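Local coordinates for protein pectate lyase (Erwinia chrysanthemi, PDB 1RU4) that probably cleaves pectate (polygalacturonate) by beta-elimination and is built as a right-handed parallel beta-helix, at residues I60-G65 / F96-S101; T69-K74 / G109-G114; D115-K120 / S137-E142. One frame throughout, in Å; residues are numbered along the deposited sequence.

Overall arrangement
Interactions 1, 2 and 3 follow the wall of a right-handed parallel beta-helix from its projecting loops to two of its sheets, each joining residues of successive coils. Interactions 1 and 2 have centres about 18 Å apart and touch through packing: F96 CZ lies 3.2 Å from G109 O, and the F96 ring also meets I70 and F110. The centres of interactions 2 and 3 are about 11 Å apart, and the chain passes through a short turn from strand 110-112 to strand 117-120. K74 O and W117 NE1, 2.7 Å apart, probably share a hydrogen bond there, and F72 packs on W117 and F119. Interactions 1 and 3 do not touch, their nearest atoms being about 10 Å apart.

Interaction 1 of 3, residues I60-G65 / F96-S101; sequences IPYTQG and FSFPDS
Y62 swings its ring toward the 96-101 loop with CG anti to the backbone N (chi1 154°), while I60 keeps CG1 beside its own N and its second torsion, 83°, carries CD1 over the F96 ring. P99 approaches Y62 from the opposite direction: its CD sits 3.4 Å from the Y62 ring centroid, almost over the middle of the face, in a CH-pi contact. The edge of Y62 at CD1 and CE1 turns toward the face of F98, a T-shaped pair with planes at 65° and centroids 5.0 Å apart. At the other end of the contact, I60 CD1 stands 3.8 Å from the F96 centroid, almost directly above the ring centre. Between these two groups S97 OG donates to I60 O at 2.9 Å, reaching the oxygen from above the carbonyl plane, and S97 CB packs on Y62 CB. Both segments are irregular loops following strands 56-59 and 92-95, which pair in the beta-helix. N68 ND2 bonds to P61 O and F96 O, and R150 holds the carbonyls of F98 and P99. With one direct hydrogen bond between them, the two loops cohere chiefly through ring faces, CH groups and apolar packing.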
# COMPACT_ATOMS: atom_id res chain seq x y z
N ILE A 60 -10.01 16.92 -12.56
CA ILE A 60 -10.82 17.77 -11.69
C ILE A 60 -10.12 19.13 -11.61
O ILE A 60 -8.96 19.21 -11.21
CB ILE A 60 -10.95 17.18 -10.25
CG1 ILE A 60 -11.59 15.79 -10.28
CG2 ILE A 60 -11.79 18.11 -9.38
CD1 ILE A 60 -10.62 14.66 -10.58
N PRO A 61 -10.81 20.21 -12.02
CA PRO A 61 -10.24 21.56 -11.99
C PRO A 61 -9.75 22.00 -10.62
O PRO A 61 -10.34 21.67 -9.59
CB PRO A 61 -11.41 22.43 -12.46
CG PRO A 61 -12.16 21.52 -13.37
CD PRO A 61 -12.17 20.22 -12.59
N TYR A 62 -8.65 22.75 -10.63
CA TYR A 62 -8.07 23.31 -9.41
C TYR A 62 -8.37 24.80 -9.32
O TYR A 62 -8.35 25.51 -10.33
CB TYR A 62 -6.55 23.08 -9.42
CG TYR A 62 -5.75 24.09 -8.61
CD1 TYR A 62 -5.61 23.95 -7.23
CD2 TYR A 62 -5.14 25.18 -9.23
CE1 TYR A 62 -4.88 24.87 -6.48
CE2 TYR A 62 -4.41 26.10 -8.49
CZ TYR A 62 -4.28 25.94 -7.12
OH TYR A 62 -3.54 26.85 -6.39
N THR A 63 -8.67 25.25 -8.11
CA THR A 63 -8.89 26.67 -7.83
C THR A 63 -8.10 26.99 -6.56
O THR A 63 -8.29 26.34 -5.53
CB THR A 63 -10.38 26.99 -7.59
OG1 THR A 63 -11.14 26.63 -8.75
CG2 THR A 63 -10.57 28.48 -7.33
N GLN A 64 -7.21 27.97 -6.65
CA GLN A 64 -6.33 28.33 -5.54
C GLN A 64 -7.08 28.56 -4.23
O GLN A 64 -8.07 29.29 -4.19
CB GLN A 64 -5.51 29.58 -5.91
CG GLN A 64 -4.19 29.75 -5.14
CD GLN A 64 -4.37 30.19 -3.70
OE1 GLN A 64 -3.72 29.68 -2.80
NE2 GLN A 64 -5.26 31.16 -3.48
N GLY A 65 -6.62 27.90 -3.17
CA GLY A 65 -7.21 28.06 -1.85
C GLY A 65 -8.52 27.33 -1.61
O GLY A 65 -9.17 27.56 -0.60
N PHE A 96 -6.32 15.64 -9.69
CA PHE A 96 -6.92 16.75 -8.95
C PHE A 96 -6.24 18.11 -9.16
O PHE A 96 -6.59 19.10 -8.51
CB PHE A 96 -7.08 16.39 -7.48
CG PHE A 96 -8.16 15.37 -7.24
CD1 PHE A 96 -7.91 14.01 -7.42
CD2 PHE A 96 -9.45 15.77 -6.88
CE1 PHE A 96 -8.92 13.06 -7.25
CE2 PHE A 96 -10.47 14.83 -6.71
CZ PHE A 96 -10.21 13.48 -6.89
N SER A 97 -5.25 18.12 -10.05
CA SER A 97 -4.65 19.35 -10.58
C SER A 97 -3.93 20.34 -9.67
O SER A 97 -3.66 21.47 -10.10
CB SER A 97 -5.71 20.10 -11.39
OG SER A 97 -6.32 19.26 -12.36
N PHE A 98 -3.59 19.96 -8.45
CA PHE A 98 -2.89 20.89 -7.56
C PHE A 98 -1.45 21.17 -7.97
O PHE A 98 -0.71 20.25 -8.33
CB PHE A 98 -2.90 20.38 -6.12
CG PHE A 98 -4.06 20.86 -5.31
CD1 PHE A 98 -5.32 20.28 -5.47
CD2 PHE A 98 -3.90 21.90 -4.40
CE1 PHE A 98 -6.41 20.74 -4.74
CE2 PHE A 98 -4.99 22.36 -3.66
CZ PHE A 98 -6.24 21.79 -3.83
N PRO A 99 -1.05 22.45 -7.99
CA PRO A 99 0.33 22.79 -8.36
C PRO A 99 1.22 22.19 -7.28
O PRO A 99 0.76 21.90 -6.16
CB PRO A 99 0.33 24.32 -8.28
CG PRO A 99 -1.06 24.67 -8.69
CD PRO A 99 -1.88 23.67 -7.89
N ASP A 100 2.50 22.00 -7.59
CA ASP A 100 3.43 21.36 -6.67
C ASP A 100 3.56 22.05 -5.30
O ASP A 100 3.70 21.38 -4.28
CB ASP A 100 4.81 21.23 -7.32
CG ASP A 100 4.80 20.28 -8.51
OD1 ASP A 100 5.84 20.19 -9.20
OD2 ASP A 100 3.77 19.63 -8.77
N SER A 101 3.49 23.37 -5.29
CA SER A 101 3.66 24.14 -4.06
C SER A 101 2.38 24.34 -3.24
O SER A 101 2.44 24.76 -2.09
CB SER A 101 4.27 25.51 -4.39
OG SER A 101 3.40 26.25 -5.23

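Interaction 2 of 3, residues T69-K74 / G109-G114; sequences TITFNK and GFYVTG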
# COMPACT_ATOMS: atom_id res chain seq x y z
N THR A 69 -12.22 17.90 -3.56
CA THR A 69 -12.46 16.51 -3.17
C THR A 69 -13.74 15.90 -3.76
O THR A 69 -14.75 16.58 -3.90
CB THR A 69 -12.59 16.43 -1.63
OG1 THR A 69 -11.42 16.99 -1.02
CG2 THR A 69 -12.77 14.99 -1.15
N ILE A 70 -13.66 14.62 -4.11
CA ILE A 70 -14.85 13.86 -4.50
C ILE A 70 -15.19 12.98 -3.30
O ILE A 70 -14.36 12.18 -2.85
CB ILE A 70 -14.61 12.97 -5.73
CG1 ILE A 70 -14.27 13.83 -6.95
CG2 ILE A 70 -15.85 12.12 -6.02
CD1 ILE A 70 -13.95 13.02 -8.20
N THR A 71 -16.40 13.14 -2.77
CA THR A 71 -16.84 12.37 -1.61
C THR A 71 -17.67 11.15 -2.01
O THR A 71 -18.62 11.26 -2.79
CB THR A 71 -17.66 13.24 -0.63
OG1 THR A 71 -16.83 14.29 -0.11
CG2 THR A 71 -18.20 12.40 0.53
N PHE A 72 -17.29 10.00 -1.47
CA PHE A 72 -18.00 8.75 -1.69
C PHE A 72 -18.76 8.42 -0.41
O PHE A 72 -18.25 7.72 0.46
CB PHE A 72 -17.01 7.63 -2.04
CG PHE A 72 -16.27 7.85 -3.33
CD1 PHE A 72 -15.23 8.78 -3.41
CD2 PHE A 72 -16.62 7.15 -4.48
CE1 PHE A 72 -14.56 9.00 -4.61
CE2 PHE A 72 -15.95 7.37 -5.69
CZ PHE A 72 -14.92 8.29 -5.75
N ASN A 73 -19.97 8.96 -0.29
CA ASN A 73 -20.77 8.78 0.93
C ASN A 73 -21.85 7.71 0.82
O ASN A 73 -22.36 7.23 1.83
CB ASN A 73 -21.37 10.11 1.38
CG ASN A 73 -22.38 10.65 0.40
OD1 ASN A 73 -22.10 10.78 -0.79
ND2 ASN A 73 -23.57 10.98 0.89
N LYS A 74 -22.23 7.36 -0.41
CA LYS A 74 -23.20 6.29 -0.62
C LYS A 74 -22.56 4.96 -0.21
O LYS A 74 -21.34 4.86 -0.10
CB LYS A 74 -23.65 6.25 -2.08
CG LYS A 74 -24.49 7.46 -2.47
CD LYS A 74 -24.77 7.52 -3.97
CE LYS A 74 -25.65 6.38 -4.44
NZ LYS A 74 -26.10 6.62 -5.84
N GLY A 109 -8.31 13.53 -2.29
CA GLY A 109 -8.76 13.23 -3.64
C GLY A 109 -10.09 12.50 -3.51
O GLY A 109 -11.15 13.06 -3.82
N PHE A 110 -10.02 11.26 -3.03
CA PHE A 110 -11.22 10.46 -2.74
C PHE A 110 -11.46 10.45 -1.23
O PHE A 110 -10.61 9.99 -0.47
CB PHE A 110 -11.04 9.01 -3.21
CG PHE A 110 -11.09 8.82 -4.71
CD1 PHE A 110 -11.22 9.90 -5.58
CD2 PHE A 110 -11.01 7.53 -5.24
CE1 PHE A 110 -11.26 9.69 -6.96
CE2 PHE A 110 -11.06 7.32 -6.61
CZ PHE A 110 -11.18 8.40 -7.48
N TYR A 111 -12.61 10.96 -0.80
CA TYR A 111 -12.98 10.92 0.62
C TYR A 111 -14.06 9.85 0.75
O TYR A 111 -15.21 10.06 0.36
CB TYR A 111 -13.51 12.29 1.06
CG TYR A 111 -13.85 12.43 2.53
CD1 TYR A 111 -14.84 13.32 2.95
CD2 TYR A 111 -13.17 11.70 3.51
CE1 TYR A 111 -15.14 13.49 4.30
CE2 TYR A 111 -13.47 11.86 4.87
CZ TYR A 111 -14.45 12.76 5.25
OH TYR A 111 -14.76 12.94 6.59
N VAL A 112 -13.66 8.67 1.24
CA VAL A 112 -14.58 7.54 1.32
C VAL A 112 -15.18 7.39 2.71
O VAL A 112 -14.54 6.87 3.63
CB VAL A 112 -13.86 6.22 0.91
CG1 VAL A 112 -14.85 5.06 0.88
CG2 VAL A 112 -13.19 6.38 -0.45
N THR A 113 -16.41 7.87 2.87
CA THR A 113 -17.12 7.80 4.15
C THR A 113 -18.12 6.66 4.18
O THR A 113 -18.53 6.21 5.25
CB THR A 113 -17.85 9.12 4.46
OG1 THR A 113 -18.89 9.34 3.49
CG2 THR A 113 -16.89 10.29 4.43
N GLY A 114 -18.53 6.21 2.99
CA GLY A 114 -19.47 5.11 2.88
C GLY A 114 -18.81 3.75 2.98
O GLY A 114 -17.59 3.65 3.12
O HOH W 1 -21.40 7.89 4.41
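F72 and F110 meet on one face of the two-strand pairing between 70-72 and 110-112, parallel neighbours in a sheet of the beta-helix. Each ring leaves its strand with CG beside the backbone N, but second torsions of 75° for F72 and 3° for F110 turn the planes 54° apart. The edge of F72 therefore points at the face of F110, with CE1 3.5 Å from F110 CG. I70 and V112 share this face; F110 also packs on F94, V122 and V124 of the neighbouring sheet, while F38 and M42 of helix 38-44 pack on F72. On the other face Y111 has CG anti to its N; its CB touches T69 CG2 at 3.6 Å, T71 OG1 lies at the ring's edge, and T113 CG2 covers one ring face. T69 OG1 itself bonds to Y108 O. Backbone bonds run from I70 N to G109 O, Y111 N to I70 O and F72 N to Y111 O. Past the strands, F72 O accepts G114 N in the carbonyl plane and T113 N from above it, the latter more bent, and a water bridges N73 O and T113 OG1. The pairing thus combines an aromatic, apolar face with a polar turn, where one carbonyl oxygen takes two successive amides unequally.

Interaction 3 of 3, residues D115-K120 / S137-E142; sequences DYWYFK and SHNTFE
Y118 and T140 are partners in the parallel ladder that strands 117-120 and 140-142 form on successive coils of the right-handed beta-helix. Y118 CB leads into a ring whose CG and CD1 run alongside T140 CB. Farther out, CE1 and CZ lie beneath T140 CG2, which makes a CH-pi contact 3.8 Å from the ring centroid. On the other side of the ring's axis, CE2 approaches E142 OE1, and at the tip OH donates to that oxygen at 2.7 Å, from above the carboxylate plane. E142 reaches the hydroxyl with an extended chain, CG anti to the backbone N (chi1 -179°). K120, equally extended, runs beside it; two waters link its NZ to the carboxylate, and NZ also bonds to S9 O. Toward the interior the F119 and F141 rings are nearly parallel, at 7°, yet slid so far that they barely overlap. At the turn ahead of the strands, H138 CB lies over the Y116 ring, and the two rings, 4° apart, are slid so that Y116 OH sits over the H138 ring. D115 OD2 accepts S137 N at 2.8 Å, and Y116 N bonds to S137 O. N139 stands in for a backbone partner: its ND2 holds G114 O, while OD1 receives W117 N at 2.8 Å on a lone pair, in the plane of the amide.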
# COMPACT_ATOMS: atom_id res chain seq x y z
N ASP A 115 -19.63 2.70 2.92
CA ASP A 115 -19.16 1.32 3.05
C ASP A 115 -19.33 0.54 1.75
O ASP A 115 -20.10 0.92 0.87
CB ASP A 115 -19.96 0.58 4.14
CG ASP A 115 -19.87 1.23 5.51
OD1 ASP A 115 -20.77 0.97 6.33
OD2 ASP A 115 -18.91 1.97 5.78
N TYR A 116 -18.62 -0.58 1.66
CA TYR A 116 -18.74 -1.52 0.55
C TYR A 116 -18.50 -0.98 -0.86
O TYR A 116 -19.23 -1.31 -1.79
CB TYR A 116 -20.08 -2.27 0.63
CG TYR A 116 -20.19 -3.20 1.81
CD1 TYR A 116 -20.88 -2.82 2.96
CD2 TYR A 116 -19.59 -4.46 1.79
CE1 TYR A 116 -20.98 -3.67 4.06
CE2 TYR A 116 -19.67 -5.32 2.89
CZ TYR A 116 -20.37 -4.92 4.02
OH TYR A 116 -20.45 -5.76 5.10
N TRP A 117 -17.48 -0.14 -1.00
CA TRP A 117 -17.05 0.32 -2.32
C TRP A 117 -16.00 -0.67 -2.82
O TRP A 117 -15.29 -1.27 -2.02
CB TRP A 117 -16.44 1.72 -2.24
CG TRP A 117 -17.44 2.80 -2.08
CD1 TRP A 117 -17.95 3.28 -0.91
CD2 TRP A 117 -18.10 3.53 -3.13
NE1 TRP A 117 -18.89 4.25 -1.15
CE2 TRP A 117 -19.00 4.42 -2.51
CE3 TRP A 117 -18.02 3.51 -4.52
CZ2 TRP A 117 -19.82 5.29 -3.24
CZ3 TRP A 117 -18.83 4.37 -5.26
CH2 TRP A 117 -19.72 5.25 -4.61
N TYR A 118 -15.93 -0.85 -4.13
CA TYR A 118 -14.92 -1.73 -4.71
C TYR A 118 -14.28 -1.04 -5.91
O TYR A 118 -14.87 -0.98 -6.99
CB TYR A 118 -15.53 -3.08 -5.11
CG TYR A 118 -14.51 -4.20 -5.23
CD1 TYR A 118 -14.52 -5.27 -4.34
CD2 TYR A 118 -13.51 -4.15 -6.20
CE1 TYR A 118 -13.55 -6.27 -4.41
CE2 TYR A 118 -12.53 -5.14 -6.27
CZ TYR A 118 -12.56 -6.20 -5.37
OH TYR A 118 -11.58 -7.16 -5.41
N PHE A 119 -13.08 -0.50 -5.71
CA PHE A 119 -12.34 0.20 -6.76
C PHE A 119 -11.34 -0.74 -7.43
O PHE A 119 -10.66 -1.50 -6.75
CB PHE A 119 -11.57 1.38 -6.16
CG PHE A 119 -12.43 2.46 -5.57
CD1 PHE A 119 -12.81 2.41 -4.24
CD2 PHE A 119 -12.84 3.55 -6.34
CE1 PHE A 119 -13.59 3.42 -3.67
CE2 PHE A 119 -13.61 4.57 -5.79
CZ PHE A 119 -13.98 4.50 -4.45
N LYS A 120 -11.22 -0.65 -8.75
CA LYS A 120 -10.25 -1.46 -9.48
C LYS A 120 -9.69 -0.73 -10.70
O LYS A 120 -10.44 -0.22 -11.53
CB LYS A 120 -10.88 -2.80 -9.91
CG LYS A 120 -9.88 -3.78 -10.51
CD LYS A 120 -10.51 -5.15 -10.76
CE LYS A 120 -9.48 -6.12 -11.30
NZ LYS A 120 -10.04 -7.49 -11.52
N SER A 137 -16.15 1.61 5.95
CA SER A 137 -15.74 0.23 6.21
C SER A 137 -16.09 -0.74 5.08
O SER A 137 -16.94 -0.46 4.24
CB SER A 137 -16.37 -0.26 7.52
OG SER A 137 -15.93 0.52 8.62
N HIS A 138 -15.40 -1.88 5.08
CA HIS A 138 -15.62 -2.95 4.10
C HIS A 138 -15.39 -2.51 2.65
O HIS A 138 -16.02 -3.02 1.72
CB HIS A 138 -17.02 -3.54 4.26
CG HIS A 138 -17.26 -4.15 5.61
ND1 HIS A 138 -16.73 -5.37 5.97
CD2 HIS A 138 -17.97 -3.71 6.67
CE1 HIS A 138 -17.11 -5.66 7.21
NE2 HIS A 138 -17.85 -4.67 7.66
N ASN A 139 -14.47 -1.56 2.48
CA ASN A 139 -14.12 -1.06 1.15
C ASN A 139 -12.91 -1.82 0.62
O ASN A 139 -12.08 -2.30 1.40
CB ASN A 139 -13.82 0.44 1.22
CG ASN A 139 -15.01 1.25 1.67
OD1 ASN A 139 -16.05 1.28 1.01
ND2 ASN A 139 -14.88 1.92 2.81
N THR A 140 -12.82 -1.93 -0.70
CA THR A 140 -11.70 -2.63 -1.32
C THR A 140 -11.08 -1.77 -2.41
O THR A 140 -11.78 -1.13 -3.19
CB THR A 140 -12.15 -3.98 -1.93
OG1 THR A 140 -12.74 -4.79 -0.91
CG2 THR A 140 -10.95 -4.72 -2.52
N PHE A 141 -9.75 -1.74 -2.43
CA PHE A 141 -8.99 -1.00 -3.43
C PHE A 141 -8.04 -2.00 -4.08
O PHE A 141 -7.04 -2.39 -3.48
CB PHE A 141 -8.19 0.13 -2.76
CG PHE A 141 -9.05 1.11 -2.00
CD1 PHE A 141 -9.47 0.83 -0.71
CD2 PHE A 141 -9.46 2.30 -2.60
CE1 PHE A 141 -10.30 1.71 -0.01
CE2 PHE A 141 -10.29 3.19 -1.91
CZ PHE A 141 -10.71 2.89 -0.62
N GLU A 142 -8.39 -2.44 -5.28
CA GLU A 142 -7.61 -3.45 -5.99
C GLU A 142 -6.95 -2.89 -7.24
O GLU A 142 -7.61 -2.28 -8.08
CB GLU A 142 -8.48 -4.66 -6.36
CG GLU A 142 -7.70 -5.76 -7.08
CD GLU A 142 -8.55 -6.96 -7.49
OE1 GLU A 142 -9.79 -6.89 -7.44
OE2 GLU A 142 -7.95 -7.99 -7.87
O HOH W 2 -15.50 -3.81 -0.84
O HOH W 3 -11.10 -8.66 -9.14
O HOH W 4 -7.53 -8.87 -10.89